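Local coordinates for protein class D beta-lactamase (Fusobacterium nucleatum subsp. polymorphum, PDB 4IED) that probably hydrolyses the beta-lactam ring of penicillin-type antibiotics to a substituted beta-amino acid, conferring antibiotic resistance, at residues Leu65-Glu69 against Pro170-Gln176. Numbering follows the deposited sequence.
Sequences LIGLE and PFKLENQ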
ATOM      1  N   LEU A  65      -9.916   5.263  -0.150  1.00  5.26           N
ATOM      2  CA  LEU A  65     -10.334   6.291   0.847  1.00  5.48           C
ATOM      3  C   LEU A  65     -10.896   7.494   0.170  1.00  5.72           C
ATOM      4  O   LEU A  65     -11.948   8.022   0.556  1.00  5.99           O
ATOM      5  CB  LEU A  65      -9.137   6.625   1.684  1.00  5.40           C
ATOM      6  CG  LEU A  65      -9.314   7.561   2.812  1.00  5.65           C
ATOM      7  CD1 LEU A  65     -10.347   7.108   3.862  1.00  5.82           C
ATOM      8  CD2 LEU A  65      -8.037   7.976   3.483  1.00  5.63           C
ATOM      9  N   ILE A  66     -10.262   7.967  -0.909  1.00  5.68           N
ATOM     10  CA  ILE A  66     -10.779   9.097  -1.627  1.00  5.96           C
ATOM     11  C   ILE A  66     -12.097   8.790  -2.301  1.00  6.13           C
ATOM     12  O   ILE A  66     -13.026   9.616  -2.349  1.00  6.45           O
ATOM     13  CB  ILE A  66      -9.773   9.571  -2.697  1.00  5.93           C
ATOM     14  CG1 ILE A  66      -8.471  10.050  -2.009  1.00  5.86           C
ATOM     15  CG2 ILE A  66     -10.307  10.643  -3.565  1.00  6.26           C
ATOM     16  CD1 ILE A  66      -7.256  10.143  -2.934  1.00  5.79           C
ATOM     17  N   GLY A  67     -12.283   7.596  -2.837  1.00  5.97           N
ATOM     18  CA  GLY A  67     -13.573   7.211  -3.394  1.00  6.18           C
ATOM     19  C   GLY A  67     -14.717   7.196  -2.408  1.00  6.38           C
ATOM     20  O   GLY A  67     -15.784   7.655  -2.716  1.00  6.70           O
ATOM     21  N   LEU A  68     -14.430   6.621  -1.226  1.00  6.22           N
ATOM     22  CA  LEU A  68     -15.446   6.683  -0.166  1.00  6.48           C
ATOM     23  C   LEU A  68     -15.756   8.087   0.231  1.00  6.78           C
ATOM     24  O   LEU A  68     -16.951   8.407   0.416  1.00  7.14           O
ATOM     25  CB  LEU A  68     -14.964   5.900   1.056  1.00  6.31           C
ATOM     26  CG  LEU A  68     -14.811   4.364   0.862  1.00  6.10           C
ATOM     27  CD1 LEU A  68     -14.012   3.840   2.046  1.00  5.94           C
ATOM     28  CD2 LEU A  68     -16.191   3.705   0.666  1.00  6.37           C
ATOM     29  N   GLU A  69     -14.719   8.931   0.367  1.00  6.69           N
ATOM     30  CA  GLU A  69     -14.968  10.298   0.880  1.00  7.05           C
ATOM     31  C   GLU A  69     -15.878  11.087  -0.074  1.00  7.40           C
ATOM     32  O   GLU A  69     -16.704  11.917   0.342  1.00  7.82           O
ATOM     33  CB  GLU A  69     -13.614  11.005   1.105  1.00  6.93           C
ATOM     34  CG  GLU A  69     -13.707  12.211   2.003  1.00  7.54           C
ATOM     35  CD  GLU A  69     -13.874  11.929   3.513  1.00  7.84           C
ATOM     36  OE1 GLU A  69     -13.934  10.809   3.932  1.00  7.72           O
ATOM     37  OE2 GLU A  69     -14.030  12.964   4.176  1.00  9.53           O
ATOM     38  N   PRO A 170      -7.482  13.293   7.666  1.00  8.87           N
ATOM     39  CA  PRO A 170      -8.638  14.229   7.593  1.00  9.53           C
ATOM     40  C   PRO A 170      -9.778  13.782   6.703  1.00  9.40           C
ATOM     41  O   PRO A 170     -10.113  14.423   5.674  1.00 10.38           O
ATOM     42  CB  PRO A 170      -7.968  15.507   7.012  1.00  9.76           C
ATOM     43  CG  PRO A 170      -6.885  15.023   6.151  1.00  9.54           C
ATOM     44  CD  PRO A 170      -6.314  13.786   6.866  1.00  9.30           C
ATOM     45  N   PHE A 171     -10.342  12.645   7.039  1.00  8.69           N
ATOM     46  CA  PHE A 171     -11.357  11.871   6.252  1.00  8.37           C
ATOM     47  C   PHE A 171     -12.349  11.359   7.300  1.00  8.66           C
ATOM     48  O   PHE A 171     -12.026  11.221   8.502  1.00  8.93           O
ATOM     49  CB  PHE A 171     -10.752  10.725   5.504  1.00  7.75           C
ATOM     50  CG  PHE A 171      -9.946  11.170   4.316  1.00  7.32           C
ATOM     51  CD1 PHE A 171      -8.634  11.665   4.431  1.00  7.35           C
ATOM     52  CD2 PHE A 171     -10.486  11.137   3.022  1.00  7.60           C
ATOM     53  CE1 PHE A 171      -7.956  12.141   3.323  1.00  7.25           C
ATOM     54  CE2 PHE A 171      -9.787  11.593   1.941  1.00  7.35           C
ATOM     55  CZ  PHE A 171      -8.491  12.124   2.104  1.00  7.21           C
ATOM     56  N   LYS A 172     -13.541  11.036   6.858  1.00  8.85           N
ATOM     57  CA  LYS A 172     -14.554  10.542   7.776  0.50  9.73           C
ATOM     58  C   LYS A 172     -14.056   9.320   8.518  1.00  9.09           C
ATOM     59  O   LYS A 172     -13.450   8.393   7.941  1.00  8.14           O
ATOM     60  CB  LYS A 172     -15.898  10.185   7.115  0.50 10.96           C
ATOM     61  CG  LYS A 172     -17.068  10.460   8.034  0.50 12.77           C
ATOM     62  CD  LYS A 172     -18.431  10.281   7.322  0.50 13.88           C
ATOM     63  CE  LYS A 172     -18.502  11.198   6.101  0.50 14.46           C
ATOM     64  NZ  LYS A 172     -18.853  12.589   6.458  0.50 15.99           N
ATOM     65  N   LEU A 173     -14.344   9.204   9.812  1.00  9.45           N
ATOM     66  CA  LEU A 173     -13.976   8.048  10.567  1.00  9.46           C
ATOM     67  C   LEU A 173     -14.478   6.716   9.965  1.00  9.10           C
ATOM     68  O   LEU A 173     -13.718   5.749   9.924  1.00  8.17           O
ATOM     69  CB  LEU A 173     -14.509   8.209  11.997  1.00 10.59           C
ATOM     70  CG  LEU A 173     -13.678   8.908  13.023  1.00 11.52           C
ATOM     71  CD1 LEU A 173     -12.276   9.435  12.744  1.00 11.56           C
ATOM     72  CD2 LEU A 173     -14.516   9.359  14.264  1.00 12.25           C
ATOM     73  N   GLU A 174     -15.665   6.679   9.447  1.00 13.02           N
ATOM     74  CA  GLU A 174     -16.219   5.412   8.985  1.00 13.04           C
ATOM     75  C   GLU A 174     -15.551   5.060   7.671  1.00 10.04           C
ATOM     76  O   GLU A 174     -15.537   3.939   7.381  1.00  8.95           O
ATOM     77  CB  GLU A 174     -17.764   5.326   8.869  1.00 16.78           C
ATOM     78  CG  GLU A 174     -18.493   6.399   9.542  1.00 22.03           C
ATOM     79  CD  GLU A 174     -18.721   7.388   8.428  1.00 23.86           C
ATOM     80  OE1 GLU A 174     -19.682   8.208   8.498  1.00 28.36           O
ATOM     81  OE2 GLU A 174     -17.944   7.125   7.489  1.00 23.49           O
ATOM     82  N   ASN A 175     -15.008   6.014   6.929  1.00  9.04           N
ATOM     83  CA  ASN A 175     -14.316   5.676   5.711  1.00  7.62           C
ATOM     84  C   ASN A 175     -12.927   5.139   6.015  1.00  6.50           C
ATOM     85  O   ASN A 175     -12.499   4.139   5.405  1.00  5.69           O
ATOM     86  CB  ASN A 175     -14.230   6.905   4.817  1.00  8.25           C
ATOM     87  CG  ASN A 175     -15.621   7.350   4.325  1.00  9.92           C
ATOM     88  OD1 ASN A 175     -16.469   6.499   4.289  1.00 10.04           O
ATOM     89  ND2 ASN A 175     -15.825   8.611   3.908  1.00 11.59           N
ATOM     90  N   GLN A 176     -12.224   5.744   6.996  1.00  6.88           N
ATOM     91  CA  GLN A 176     -10.962   5.180   7.427  1.00  6.45           C
ATOM     92  C   GLN A 176     -11.155   3.780   7.968  1.00  6.51           C
ATOM     93  O   GLN A 176     -10.368   2.867   7.691  1.00  6.24           O
ATOM     94  CB  GLN A 176     -10.222   6.093   8.411  1.00  7.23           C
ATOM     95  CG  GLN A 176      -9.905   7.439   7.825  1.00  7.66           C
ATOM     96  CD  GLN A 176      -9.266   8.382   8.802  1.00  8.76           C
ATOM     97  OE1 GLN A 176      -9.972   9.330   9.375  1.00  9.94           O
ATOM     98  NE2 GLN A 176      -8.027   8.190   9.077  1.00  8.89           N
TER
HETATM   99  O   HOH W   1     -18.365   9.709   2.821  1.00 19.86           O
HETATM  100  O   HOH W   2     -12.243  14.958   3.861  1.00 13.84           O
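Glu69 reaches from the last turn of its helix to the start of helix 173-182, where OE1 takes two hydrogen bonds. Lys172 N, at the N-cap position, donates to Glu69 OE1 over 3.0 Å from the syn side, 19° out of the carboxylate plane. Asn175 ND2 comes from above that plane, 2.9 Å from Glu69 OE1 and nearly straight at 168°, with the carboxylate and amide almost perpendicular. Two donors on one oxygen, next to a helix N-terminus, would probably stabilise the negative charge. With CG anti to the backbone N (chi1 -162°) and the chain bent at chi2, Glu69 passes obliquely by the Phe171 ring, CD 3.5 Å from Phe171 CD2. Over one face of that ring lies Leu65 CD2, in a CH-pi contact 3.9 Å from the centroid. Leu65 CD1 packs on the peptide between Asn175 and Gln176. Leu68 CB lies against the Asn175 amide, 3.6 Å from Asn175 OD1.

Two waters extend the polar side. One donates to Leu68 O and accepts from Asn175 ND2; the other bridges Glu69 OE2 and Pro170 O, on the ring face opposite Leu65. The contact is packing within the helical part of the class D beta-lactamase fold, tying the C-terminal end of helix 62-69 to helix 173-182, where Leu65 and Leu68 also touch Val179. Ile66 meets Leu130 of helix 108-130, as does Phe171 from the loop before helix 173-182.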